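Local coordinates for glyoxylate-induced Protein (PDB 1SQ4) that is of unknown function but has a double-cupin fold and may act as a ureidoglycine aminohydrolase, at residues F119-A124 / P154-T159; N89-L94 / H189-N194; L101-Q106 / A124-R129. All blocks are in the same frame, centred on the assembly; numbering follows the deposited sequence.

Interaction 1 of 3, residues F119-A124 / P154-T159; sequences FIPPGA and PEAFVT
The F157 ring carries CB of F119 over one face, 3.9 Å from the ring centroid, in a CH-pi contact. The two phenyl rings themselves hardly overlap: their planes are 21° apart, yet their centroids lie 5.7 Å from each other. At the edge of the F119 ring, near its plane, lie CG of P154, the carbonyl oxygen of E155 and CA of A156; the closest of these, P154 CG, is 3.6 Å from F119 CE1. With CG of F119 opposite the backbone N (chi1 175°), the far edge of the ring is carried to P154. Strand 116-120 pairs antiparallel with strand 157-160, an outermost strand of the six-stranded sheet of the N-terminal cupin barrel. F119 and F157 form a hydrogen-bonded pair, with F119 N 3.1 Å from F157 O and a nearly straight N-H...O angle of 174°. Past the end of the first strand the backbone enters a type II turn from P121 to A124, closed by A124 N to P121 O. The ring of P121 meets the incoming loop here, its CD lying 3.5 Å from CB of A156. E155 points away from 119-124, and its OE1 makes a salt bridge with R188.

Interaction 2 of 3, residues N89-L94 / H189-N194; sequences NAEAVL and HDMHVN
E91 and V93 of strand 90-98, in the six-stranded sheet, meet D190, just before strand 191-198 of the eight-stranded sheet, and M191 and V193 on that strand, so the contact spans the two cupin halves. The strands run nearly parallel, 13° between their N-to-C directions, but their axes stay 8.9 Å apart at closest approach. That spacing is too wide for backbone pairing, and side chains make the contact. V93 and V193 reach toward each other tip to tip, CG2 of V93 lying 3.5 Å from CG2 of V193. M191, a selenomethionine, runs alongside both E91 and V93 in the opposite sense. Its chain is extended beyond CG, which delivers the CE methyl to the first strand, 3.4 Å from V93 CG2 and 3.6 Å from E91 CG. The same methyl also lies beside the carboxylate, M191 CE being 3.2 Å from E91 OE2. E91 and D190 approach from opposite directions with their carboxylates almost coplanar, 7° apart, and E91 OE1 is 2.7 Å from D190 OD1. The turn of D190 that sets CG between its backbone N and carbonyl carbon (chi1 70°) brings its carboxylate to that of E91. Its other oxygen, OD2, is gripped twice, accepting a hydrogen bond from the backbone N of Q146 and forming a salt bridge with K143 NZ. K143 would lower the cost of bringing two acids together, and one of them may hold a proton. F119 packs against E91, V93 and M191, while I141, L261 and Y263 pack on V193, and all the touching residues are buried. The contact joins the sheets of the two barrels, as expected of a bicupin, in which one chain carries two cupin domains.

Interaction 3 of 3, residues L101-Q106 / A124-R129; sequences LSLTLQ and ADYKVR
Two pairs of backbone hydrogen bonds tie S102 to R129 and T104 to K127, making an antiparallel ladder in the smaller, four-stranded sheet of the N-terminal cupin barrel. The strand directions differ by 167°. At the first rung S102 N lies 2.9 Å from R129 O, and R129 N returns the bond at 2.8 Å to S102 O. At the second, T104 N is 2.9 Å from K127 O with an N-H...O angle of 172°, whereas the return bond from K127 N to T104 O is longer, 3.1 Å, and more bent. Between and beyond these rungs come the non-hydrogen-bonded pairs L103 with V128 and L105 with Y126, whose side chains share one face. There the CD1 methyl of each leucine does the touching. L103 CD1 sits 3.5 Å from CD2 of the Y126 ring and 3.8 Å from V128 CG1, and L105 CD1 lies 3.4 Å from Y126 CB. Y126 has its CG between its own N and carbonyl carbon (chi1 76°), which leads the ring away from strand 101-105, with A124 O in plane at its edge. On the other face T104 and K127 meet through their aliphatic parts, CB of T104 being 3.8 Å from CG of K127.

Further out, A118 and I120 of strand 116-120 pack on the leucine and tyrosine face, and W140 of strand 136-144 touches Y126, so this face looks into the barrel. Strand 109-112 extends the sheet beside 101-105, with backbone bonds to L101 and L103. The guanidinium of R129 turns away from strand 101-105, and its NH2 forms a hydrogen bond with N78 O and a salt bridge with D50 OD2.

In the fold
Interaction 2 is the core contact, buried between the two cupin halves and made by side chains alone; interactions 1 and 3 lie farther from the chain's centre, are partly buried, and include backbone pairing. Interactions 1 and 2 share the six-stranded sheet, where strands 116-120 and 90-98 are neighbours: I120 O lies 2.9 Å from A92 N, a probable hydrogen bond, and the F119 ring meets H189 edge-to-face. Interaction 3 belongs to the facing four-stranded sheet, and L105 packs on I120 and on A156 before strand 157-160. Chemistry follows place: paired acids and methyls in the buried interface, aromatic and proline contacts at a sheet margin, a regular ladder with one polar face in the outer sheet.

Interaction 1 of 3, residues F119-A124 / P154-T159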
ATOM      1  N   PHE A 119      32.294 -17.637 -26.127  1.00  3.83           N
ATOM      2  CA  PHE A 119      30.971 -17.924 -26.670  1.00  3.79           C
ATOM      3  C   PHE A 119      30.974 -19.325 -27.256  1.00  5.32           C
ATOM      4  O   PHE A 119      31.775 -19.658 -28.135  1.00  6.99           O
ATOM      5  CB  PHE A 119      30.578 -16.917 -27.752  1.00  3.03           C
ATOM      6  CG  PHE A 119      29.274 -17.245 -28.428  1.00  4.03           C
ATOM      7  CD1 PHE A 119      29.258 -17.845 -29.683  1.00  4.94           C
ATOM      8  CD2 PHE A 119      28.061 -17.027 -27.776  1.00  2.44           C
ATOM      9  CE1 PHE A 119      28.059 -18.232 -30.270  1.00  3.08           C
ATOM     10  CE2 PHE A 119      26.861 -17.412 -28.355  1.00  1.09           C
ATOM     11  CZ  PHE A 119      26.862 -18.015 -29.605  1.00  2.59           C
ATOM     12  N   ILE A 120      30.062 -20.145 -26.764  1.00  5.47           N
ATOM     13  CA  ILE A 120      29.970 -21.516 -27.201  1.00  5.04           C
ATOM     14  C   ILE A 120      28.666 -21.667 -27.932  1.00  3.74           C
ATOM     15  O   ILE A 120      27.620 -21.396 -27.376  1.00  5.00           O
ATOM     16  CB  ILE A 120      29.986 -22.434 -25.990  1.00  5.41           C
ATOM     17  CG1 ILE A 120      31.213 -22.119 -25.140  1.00  5.91           C
ATOM     18  CG2 ILE A 120      29.984 -23.877 -26.409  1.00  5.57           C
ATOM     19  CD1 ILE A 120      31.289 -22.962 -23.901  1.00  8.05           C
ATOM     20  N   PRO A 121      28.716 -22.047 -29.218  1.00  4.03           N
ATOM     21  CA  PRO A 121      27.509 -22.234 -30.034  1.00  4.72           C
ATOM     22  C   PRO A 121      26.763 -23.514 -29.664  1.00  4.89           C
ATOM     23  O   PRO A 121      27.354 -24.465 -29.156  1.00  5.29           O
ATOM     24  CB  PRO A 121      28.051 -22.244 -31.465  1.00  4.06           C
ATOM     25  CG  PRO A 121      29.442 -22.756 -31.298  1.00  5.88           C
ATOM     26  CD  PRO A 121      29.918 -22.024 -30.067  1.00  3.61           C
ATOM     27  N   PRO A 122      25.455 -23.558 -29.934  1.00  4.20           N
ATOM     28  CA  PRO A 122      24.636 -24.727 -29.609  1.00  4.88           C
ATOM     29  C   PRO A 122      25.156 -26.042 -30.159  1.00  5.28           C
ATOM     30  O   PRO A 122      25.528 -26.130 -31.324  1.00  5.23           O
ATOM     31  CB  PRO A 122      23.268 -24.350 -30.162  1.00  3.77           C
ATOM     32  CG  PRO A 122      23.610 -23.507 -31.335  1.00  3.88           C
ATOM     33  CD  PRO A 122      24.742 -22.650 -30.845  1.00  3.00           C
ATOM     34  N   GLY A 123      25.181 -27.054 -29.292  1.00  6.47           N
ATOM     35  CA  GLY A 123      25.657 -28.367 -29.672  1.00  8.51           C
ATOM     36  C   GLY A 123      27.169 -28.438 -29.822  1.00  9.87           C
ATOM     37  O   GLY A 123      27.716 -29.489 -30.138  1.00 11.99           O
ATOM     38  N   ALA A 124      27.861 -27.334 -29.586  1.00 10.77           N
ATOM     39  CA  ALA A 124      29.310 -27.342 -29.733  1.00 13.05           C
ATOM     40  C   ALA A 124      30.012 -28.146 -28.646  1.00 14.22           C
ATOM     41  O   ALA A 124      29.691 -28.031 -27.461  1.00 15.19           O
ATOM     42  CB  ALA A 124      29.841 -25.915 -29.758  1.00 11.52           C
ATOM     43  N   PRO A 154      26.023 -19.350 -35.165  1.00 12.70           N
ATOM     44  CA  PRO A 154      27.115 -18.442 -34.825  1.00 13.67           C
ATOM     45  C   PRO A 154      28.370 -19.238 -34.531  1.00 15.18           C
ATOM     46  O   PRO A 154      28.300 -20.350 -34.002  1.00 16.75           O
ATOM     47  CB  PRO A 154      26.579 -17.705 -33.608  1.00 13.23           C
ATOM     48  CG  PRO A 154      25.717 -18.728 -32.962  1.00 13.49           C
ATOM     49  CD  PRO A 154      24.990 -19.353 -34.123  1.00 12.46           C
ATOM     50  N   GLU A 155      29.520 -18.683 -34.899  1.00 17.18           N
ATOM     51  CA  GLU A 155      30.793 -19.363 -34.668  1.00 18.53           C
ATOM     52  C   GLU A 155      31.376 -18.955 -33.330  1.00 17.22           C
ATOM     53  O   GLU A 155      31.235 -17.812 -32.908  1.00 19.70           O
ATOM     54  CB  GLU A 155      31.778 -19.052 -35.800  1.00 20.06           C
ATOM     55  CG  GLU A 155      31.588 -19.943 -37.032  1.00 26.36           C
ATOM     56  CD  GLU A 155      32.152 -19.325 -38.301  1.00 31.48           C
ATOM     57  OE1 GLU A 155      31.820 -18.149 -38.595  1.00 33.37           O
ATOM     58  OE2 GLU A 155      32.913 -20.017 -39.018  1.00 34.21           O
ATOM     59  N   ALA A 156      32.010 -19.914 -32.665  1.00 15.21           N
ATOM     60  CA  ALA A 156      32.627 -19.690 -31.369  1.00 11.97           C
ATOM     61  C   ALA A 156      33.776 -18.712 -31.473  1.00 10.88           C
ATOM     62  O   ALA A 156      34.210 -18.350 -32.561  1.00 10.90           O
ATOM     63  CB  ALA A 156      33.136 -20.992 -30.804  1.00 10.68           C
ATOM     64  N   PHE A 157      34.254 -18.275 -30.318  1.00 10.25           N
ATOM     65  CA  PHE A 157      35.372 -17.363 -30.251  1.00  8.18           C
ATOM     66  C   PHE A 157      35.677 -17.094 -28.787  1.00  8.17           C
ATOM     67  O   PHE A 157      34.816 -17.263 -27.922  1.00  7.12           O
ATOM     68  CB  PHE A 157      35.058 -16.077 -31.029  1.00  8.88           C
ATOM     69  CG  PHE A 157      33.884 -15.312 -30.510  1.00  7.38           C
ATOM     70  CD1 PHE A 157      34.034 -14.449 -29.437  1.00  7.02           C
ATOM     71  CD2 PHE A 157      32.626 -15.463 -31.082  1.00  8.16           C
ATOM     72  CE1 PHE A 157      32.958 -13.741 -28.939  1.00  7.38           C
ATOM     73  CE2 PHE A 157      31.533 -14.758 -30.593  1.00  7.49           C
ATOM     74  CZ  PHE A 157      31.703 -13.899 -29.516  1.00  8.51           C
ATOM     75  N   VAL A 158      36.925 -16.729 -28.518  1.00  8.25           N
ATOM     76  CA  VAL A 158      37.394 -16.447 -27.168  1.00  7.80           C
ATOM     77  C   VAL A 158      38.185 -15.143 -27.218  1.00 10.15           C
ATOM     78  O   VAL A 158      38.847 -14.840 -28.219  1.00  9.94           O
ATOM     79  CB  VAL A 158      38.310 -17.574 -26.648  1.00  7.42           C
ATOM     80  CG1 VAL A 158      38.721 -17.305 -25.205  1.00  5.69           C
ATOM     81  CG2 VAL A 158      37.599 -18.910 -26.760  1.00  7.90           C
ATOM     82  N   THR A 159      38.114 -14.380 -26.131  1.00  9.53           N
ATOM     83  CA  THR A 159      38.791 -13.102 -26.054  1.00 10.97           C
ATOM     84  C   THR A 159      38.684 -12.592 -24.621  1.00 12.11           C
ATOM     85  O   THR A 159      38.216 -13.318 -23.744  1.00 13.82           O
ATOM     86  CB  THR A 159      38.136 -12.099 -27.038  1.00 10.99           C
ATOM     87  OG1 THR A 159      38.808 -10.833 -26.977  1.00 12.45           O
ATOM     88  CG2 THR A 159      36.662 -11.918 -26.704  1.00  9.60           C
TER

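Interaction 2 of 3, residues N89-L94 / H189-N194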
ATOM      1  N   ASN A  89      20.721 -28.013 -27.535  1.00 12.86           N
ATOM      2  CA  ASN A  89      20.260 -26.726 -28.045  1.00 12.89           C
ATOM      3  C   ASN A  89      20.752 -25.555 -27.209  1.00 12.08           C
ATOM      4  O   ASN A  89      20.533 -24.393 -27.554  1.00 12.88           O
ATOM      5  CB  ASN A  89      18.737 -26.678 -28.104  1.00 12.11           C
ATOM      6  CG  ASN A  89      18.167 -27.688 -29.052  1.00 13.75           C
ATOM      7  OD1 ASN A  89      17.667 -28.735 -28.635  1.00 15.01           O
ATOM      8  ND2 ASN A  89      18.249 -27.392 -30.345  1.00 13.41           N
ATOM      9  N   ALA A  90      21.429 -25.857 -26.113  1.00 10.17           N
ATOM     10  CA  ALA A  90      21.934 -24.808 -25.249  1.00  8.49           C
ATOM     11  C   ALA A  90      23.167 -24.094 -25.803  1.00  7.82           C
ATOM     12  O   ALA A  90      24.151 -24.724 -26.196  1.00  6.87           O
ATOM     13  CB  ALA A  90      22.251 -25.383 -23.874  1.00  8.42           C
ATOM     14  N   GLU A  91      23.099 -22.770 -25.853  1.00  7.80           N
ATOM     15  CA  GLU A  91      24.235 -21.976 -26.301  1.00  7.63           C
ATOM     16  C   GLU A  91      24.746 -21.369 -24.999  1.00  7.21           C
ATOM     17  O   GLU A  91      24.012 -21.332 -24.011  1.00  8.58           O
ATOM     18  CB  GLU A  91      23.790 -20.891 -27.282  1.00  5.71           C
ATOM     19  CG  GLU A  91      22.827 -19.882 -26.701  1.00  8.53           C
ATOM     20  CD  GLU A  91      22.343 -18.868 -27.729  1.00 10.38           C
ATOM     21  OE1 GLU A  91      21.143 -18.905 -28.070  1.00 10.14           O
ATOM     22  OE2 GLU A  91      23.158 -18.030 -28.194  1.00 11.09           O
ATOM     23  N   ALA A  92      25.990 -20.906 -24.976  1.00  6.19           N
ATOM     24  CA  ALA A  92      26.528 -20.337 -23.748  1.00  7.31           C
ATOM     25  C   ALA A  92      27.544 -19.208 -23.918  1.00  7.46           C
ATOM     26  O   ALA A  92      28.014 -18.906 -25.019  1.00  6.93           O
ATOM     27  CB  ALA A  92      27.154 -21.448 -22.894  1.00  4.50           C
ATOM     28  N   VAL A  93      27.858 -18.590 -22.788  1.00  7.02           N
ATOM     29  CA  VAL A  93      28.843 -17.537 -22.709  1.00  7.11           C
ATOM     30  C   VAL A  93      29.542 -17.740 -21.368  1.00  7.95           C
ATOM     31  O   VAL A  93      28.899 -17.762 -20.312  1.00 10.05           O
ATOM     32  CB  VAL A  93      28.206 -16.139 -22.743  1.00  6.42           C
ATOM     33  CG1 VAL A  93      29.268 -15.088 -22.488  1.00  4.16           C
ATOM     34  CG2 VAL A  93      27.548 -15.898 -24.088  1.00  6.69           C
ATOM     35  N   LEU A  94      30.854 -17.925 -21.417  1.00  7.18           N
ATOM     36  CA  LEU A  94      31.647 -18.120 -20.211  1.00  6.79           C
ATOM     37  C   LEU A  94      32.412 -16.838 -19.948  1.00  7.11           C
ATOM     38  O   LEU A  94      33.035 -16.269 -20.850  1.00  6.54           O
ATOM     39  CB  LEU A  94      32.621 -19.293 -20.393  1.00  5.90           C
ATOM     40  CG  LEU A  94      32.292 -20.677 -19.811  1.00  5.69           C
ATOM     41  CD1 LEU A  94      30.865 -21.076 -20.099  1.00  3.72           C
ATOM     42  CD2 LEU A  94      33.257 -21.694 -20.389  1.00  4.65           C
ATOM     43  N   HIS A 189      23.636 -14.356 -34.234  1.00 13.12           N
ATOM     44  CA  HIS A 189      23.497 -14.376 -32.787  1.00 11.90           C
ATOM     45  C   HIS A 189      22.121 -13.947 -32.377  1.00 11.81           C
ATOM     46  O   HIS A 189      21.597 -12.941 -32.866  1.00 10.22           O
ATOM     47  CB  HIS A 189      24.488 -13.446 -32.115  1.00 12.72           C
ATOM     48  CG  HIS A 189      25.815 -14.067 -31.874  1.00 14.27           C
ATOM     49  ND1 HIS A 189      26.862 -13.946 -32.759  1.00 16.21           N
ATOM     50  CD2 HIS A 189      26.256 -14.869 -30.878  1.00 15.04           C
ATOM     51  CE1 HIS A 189      27.889 -14.646 -32.319  1.00 18.45           C
ATOM     52  NE2 HIS A 189      27.544 -15.219 -31.177  1.00 16.43           N
ATOM     53  N   ASP A 190      21.538 -14.705 -31.456  1.00 11.85           N
ATOM     54  CA  ASP A 190      20.207 -14.391 -30.971  1.00 11.32           C
ATOM     55  C   ASP A 190      20.259 -13.909 -29.527  1.00 11.18           C
ATOM     56  O   ASP A 190      19.241 -13.811 -28.848  1.00 11.93           O
ATOM     57  CB  ASP A 190      19.286 -15.610 -31.133  1.00  9.83           C
ATOM     58  CG  ASP A 190      19.625 -16.754 -30.193  1.00  9.80           C
ATOM     59  OD1 ASP A 190      20.765 -16.831 -29.695  1.00 11.56           O
ATOM     60  OD2 ASP A 190      18.733 -17.600 -29.967  1.00  9.66           O
HETATM   61  N   MSE A 191      21.459 -13.585 -29.070  1.00 12.79           N
HETATM   62  CA  MSE A 191      21.630 -13.102 -27.711  1.00 15.37           C
HETATM   63  C   MSE A 191      22.930 -12.331 -27.586  1.00 13.87           C
HETATM   64  O   MSE A 191      23.922 -12.641 -28.248  1.00 14.08           O
HETATM   65  CB  MSE A 191      21.668 -14.258 -26.716  1.00 19.01           C
HETATM   66  CG  MSE A 191      22.975 -15.025 -26.731  1.00 25.26           C
HETATM   67 SE   MSE A 191      23.190 -16.057 -25.119  1.00 35.78          SE
HETATM   68  CE  MSE A 191      24.758 -17.101 -25.605  1.00 32.44           C
ATOM     69  N   HIS A 192      22.919 -11.326 -26.725  1.00 10.50           N
ATOM     70  CA  HIS A 192      24.105 -10.538 -26.495  1.00  7.68           C
ATOM     71  C   HIS A 192      24.386 -10.559 -25.001  1.00  7.81           C
ATOM     72  O   HIS A 192      23.469 -10.528 -24.179  1.00  8.96           O
ATOM     73  CB  HIS A 192      23.894  -9.088 -26.947  1.00  4.56           C
ATOM     74  CG  HIS A 192      23.781  -8.913 -28.434  1.00  3.88           C
ATOM     75  ND1 HIS A 192      23.172  -7.806 -28.995  1.00  1.00           N
ATOM     76  CD2 HIS A 192      24.236  -9.652 -29.468  1.00  4.78           C
ATOM     77  CE1 HIS A 192      23.265  -7.877 -30.309  1.00  1.00           C
ATOM     78  NE2 HIS A 192      23.906  -8.985 -30.627  1.00  2.73           N
ATOM     79  N   VAL A 193      25.663 -10.642 -24.659  1.00  7.61           N
ATOM     80  CA  VAL A 193      26.107 -10.615 -23.275  1.00  6.34           C
ATOM     81  C   VAL A 193      27.214  -9.567 -23.313  1.00  6.64           C
ATOM     82  O   VAL A 193      28.332  -9.851 -23.745  1.00  5.89           O
ATOM     83  CB  VAL A 193      26.698 -11.982 -22.831  1.00  6.35           C
ATOM     84  CG1 VAL A 193      27.075 -11.938 -21.365  1.00  6.68           C
ATOM     85  CG2 VAL A 193      25.694 -13.092 -23.062  1.00  7.30           C
ATOM     86  N   ASN A 194      26.891  -8.344 -22.904  1.00  8.08           N
ATOM     87  CA  ASN A 194      27.874  -7.252 -22.903  1.00  7.53           C
ATOM     88  C   ASN A 194      28.124  -6.776 -21.480  1.00  5.98           C
ATOM     89  O   ASN A 194      27.621  -7.358 -20.526  1.00  6.13           O
ATOM     90  CB  ASN A 194      27.377  -6.053 -23.715  1.00  7.87           C
ATOM     91  CG  ASN A 194      26.727  -6.454 -25.025  1.00 11.38           C
ATOM     92  OD1 ASN A 194      27.333  -7.145 -25.856  1.00 14.60           O
ATOM     93  ND2 ASN A 194      25.489  -6.007 -25.228  1.00 10.46           N
TER

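Interaction 3 of 3, residues L101-Q106 / A124-R129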
ATOM      1  N   LEU A 101      40.844 -20.312 -16.067  1.00 13.80           N
ATOM      2  CA  LEU A 101      40.079 -21.449 -16.546  1.00 11.97           C
ATOM      3  C   LEU A 101      40.690 -21.945 -17.842  1.00 11.46           C
ATOM      4  O   LEU A 101      41.205 -21.164 -18.642  1.00 11.03           O
ATOM      5  CB  LEU A 101      38.615 -21.048 -16.777  1.00 11.84           C
ATOM      6  CG  LEU A 101      37.563 -22.127 -17.077  1.00 11.01           C
ATOM      7  CD1 LEU A 101      37.544 -23.145 -15.958  1.00 11.06           C
ATOM      8  CD2 LEU A 101      36.188 -21.492 -17.211  1.00  8.98           C
ATOM      9  N   SER A 102      40.645 -23.256 -18.034  1.00 11.62           N
ATOM     10  CA  SER A 102      41.176 -23.873 -19.239  1.00 11.23           C
ATOM     11  C   SER A 102      39.993 -24.402 -20.038  1.00 11.31           C
ATOM     12  O   SER A 102      39.313 -25.335 -19.609  1.00 12.05           O
ATOM     13  CB  SER A 102      42.122 -25.013 -18.863  1.00 12.26           C
ATOM     14  OG  SER A 102      42.683 -25.627 -20.003  1.00  9.79           O
ATOM     15  N   LEU A 103      39.743 -23.788 -21.192  1.00 10.78           N
ATOM     16  CA  LEU A 103      38.634 -24.182 -22.062  1.00 10.79           C
ATOM     17  C   LEU A 103      39.111 -24.806 -23.363  1.00 11.66           C
ATOM     18  O   LEU A 103      39.959 -24.252 -24.060  1.00 11.16           O
ATOM     19  CB  LEU A 103      37.760 -22.968 -22.408  1.00  9.69           C
ATOM     20  CG  LEU A 103      36.679 -23.175 -23.482  1.00  6.85           C
ATOM     21  CD1 LEU A 103      35.625 -24.113 -22.950  1.00  8.65           C
ATOM     22  CD2 LEU A 103      36.058 -21.857 -23.875  1.00  5.37           C
ATOM     23  N   THR A 104      38.554 -25.963 -23.689  1.00 12.13           N
ATOM     24  CA  THR A 104      38.891 -26.635 -24.929  1.00 14.02           C
ATOM     25  C   THR A 104      37.636 -26.482 -25.778  1.00 15.70           C
ATOM     26  O   THR A 104      36.637 -27.175 -25.573  1.00 15.33           O
ATOM     27  CB  THR A 104      39.212 -28.117 -24.689  1.00 12.90           C
ATOM     28  OG1 THR A 104      40.355 -28.216 -23.837  1.00 16.00           O
ATOM     29  CG2 THR A 104      39.508 -28.817 -25.988  1.00 12.48           C
ATOM     30  N   LEU A 105      37.682 -25.545 -26.717  1.00 17.49           N
ATOM     31  CA  LEU A 105      36.539 -25.278 -27.564  1.00 20.08           C
ATOM     32  C   LEU A 105      36.901 -25.408 -29.027  1.00 22.83           C
ATOM     33  O   LEU A 105      37.846 -24.778 -29.500  1.00 22.52           O
ATOM     34  CB  LEU A 105      36.011 -23.873 -27.279  1.00 20.44           C
ATOM     35  CG  LEU A 105      34.738 -23.459 -28.014  1.00 19.95           C
ATOM     36  CD1 LEU A 105      33.621 -24.373 -27.590  1.00 19.43           C
ATOM     37  CD2 LEU A 105      34.390 -22.008 -27.709  1.00 19.89           C
ATOM     38  N   GLN A 106      36.142 -26.229 -29.744  1.00 26.12           N
ATOM     39  CA  GLN A 106      36.389 -26.424 -31.164  1.00 30.07           C
ATOM     40  C   GLN A 106      37.827 -26.847 -31.405  1.00 30.52           C
ATOM     41  O   GLN A 106      38.550 -26.219 -32.183  1.00 30.33           O
ATOM     42  CB  GLN A 106      36.111 -25.124 -31.929  1.00 32.48           C
ATOM     43  CG  GLN A 106      34.997 -25.254 -32.955  1.00 34.66           C
ATOM     44  CD  GLN A 106      33.654 -25.571 -32.306  1.00 35.30           C
ATOM     45  OE1 GLN A 106      33.541 -26.490 -31.483  1.00 35.19           O
ATOM     46  NE2 GLN A 106      32.625 -24.822 -32.690  1.00 34.62           N
ATOM     47  N   ALA A 124      27.861 -27.334 -29.586  1.00 10.77           N
ATOM     48  CA  ALA A 124      29.310 -27.342 -29.733  1.00 13.05           C
ATOM     49  C   ALA A 124      30.012 -28.146 -28.646  1.00 14.22           C
ATOM     50  O   ALA A 124      29.691 -28.031 -27.461  1.00 15.19           O
ATOM     51  CB  ALA A 124      29.841 -25.915 -29.758  1.00 11.52           C
ATOM     52  N   ASP A 125      30.976 -28.966 -29.049  1.00 15.63           N
ATOM     53  CA  ASP A 125      31.716 -29.761 -28.079  1.00 17.51           C
ATOM     54  C   ASP A 125      32.798 -28.921 -27.433  1.00 15.56           C
ATOM     55  O   ASP A 125      33.500 -28.159 -28.101  1.00 14.22           O
ATOM     56  CB  ASP A 125      32.366 -30.977 -28.733  1.00 21.72           C
ATOM     57  CG  ASP A 125      31.358 -31.920 -29.328  1.00 27.48           C
ATOM     58  OD1 ASP A 125      30.339 -32.213 -28.653  1.00 31.45           O
ATOM     59  OD2 ASP A 125      31.593 -32.383 -30.469  1.00 31.13           O
ATOM     60  N   TYR A 126      32.935 -29.073 -26.127  1.00 14.28           N
ATOM     61  CA  TYR A 126      33.938 -28.329 -25.399  1.00 12.67           C
ATOM     62  C   TYR A 126      34.090 -28.928 -24.029  1.00 12.61           C
ATOM     63  O   TYR A 126      33.358 -29.842 -23.657  1.00 13.24           O
ATOM     64  CB  TYR A 126      33.513 -26.871 -25.252  1.00 11.77           C
ATOM     65  CG  TYR A 126      32.440 -26.607 -24.209  1.00 10.12           C
ATOM     66  CD1 TYR A 126      31.087 -26.818 -24.491  1.00 10.80           C
ATOM     67  CD2 TYR A 126      32.776 -26.084 -22.958  1.00 10.45           C
ATOM     68  CE1 TYR A 126      30.090 -26.500 -23.556  1.00  9.17           C
ATOM     69  CE2 TYR A 126      31.792 -25.767 -22.016  1.00 10.27           C
ATOM     70  CZ  TYR A 126      30.453 -25.974 -22.326  1.00 10.20           C
ATOM     71  OH  TYR A 126      29.489 -25.630 -21.406  1.00  9.70           O
ATOM     72  N   LYS A 127      35.047 -28.416 -23.274  1.00 11.71           N
ATOM     73  CA  LYS A 127      35.225 -28.892 -21.921  1.00 12.23           C
ATOM     74  C   LYS A 127      36.035 -27.897 -21.136  1.00 11.41           C
ATOM     75  O   LYS A 127      36.803 -27.137 -21.714  1.00 13.55           O
ATOM     76  CB  LYS A 127      35.836 -30.295 -21.910  1.00 13.04           C
ATOM     77  CG  LYS A 127      36.987 -30.534 -22.857  1.00 13.24           C
ATOM     78  CD  LYS A 127      37.244 -32.019 -22.970  1.00 12.27           C
ATOM     79  CE  LYS A 127      38.442 -32.296 -23.843  1.00 15.23           C
ATOM     80  NZ  LYS A 127      38.810 -33.746 -23.832  1.00 12.97           N
ATOM     81  N   VAL A 128      35.819 -27.870 -19.825  1.00 11.11           N
ATOM     82  CA  VAL A 128      36.502 -26.920 -18.954  1.00 12.90           C
ATOM     83  C   VAL A 128      37.270 -27.590 -17.831  1.00 12.56           C
ATOM     84  O   VAL A 128      36.817 -28.566 -17.237  1.00 14.68           O
ATOM     85  CB  VAL A 128      35.498 -25.913 -18.309  1.00 12.22           C
ATOM     86  CG1 VAL A 128      34.748 -25.163 -19.379  1.00 12.10           C
ATOM     87  CG2 VAL A 128      34.526 -26.643 -17.419  1.00 14.53           C
ATOM     88  N   ARG A 129      38.433 -27.054 -17.516  1.00 11.31           N
ATOM     89  CA  ARG A 129      39.209 -27.656 -16.462  1.00 12.52           C
ATOM     90  C   ARG A 129      40.026 -26.589 -15.750  1.00 13.38           C
ATOM     91  O   ARG A 129      40.415 -25.581 -16.353  1.00 12.78           O
ATOM     92  CB  ARG A 129      40.107 -28.749 -17.065  1.00 10.78           C
ATOM     93  CG  ARG A 129      40.963 -29.517 -16.073  1.00 10.86           C
ATOM     94  CD  ARG A 129      40.129 -30.321 -15.089  1.00 10.84           C
ATOM     95  NE  ARG A 129      39.349 -31.374 -15.735  1.00  7.30           N
ATOM     96  CZ  ARG A 129      38.463 -32.133 -15.100  1.00  6.30           C
ATOM     97  NH1 ARG A 129      37.793 -33.065 -15.759  1.00  7.35           N
ATOM     98  NH2 ARG A 129      38.235 -31.955 -13.807  1.00  3.51           N
TER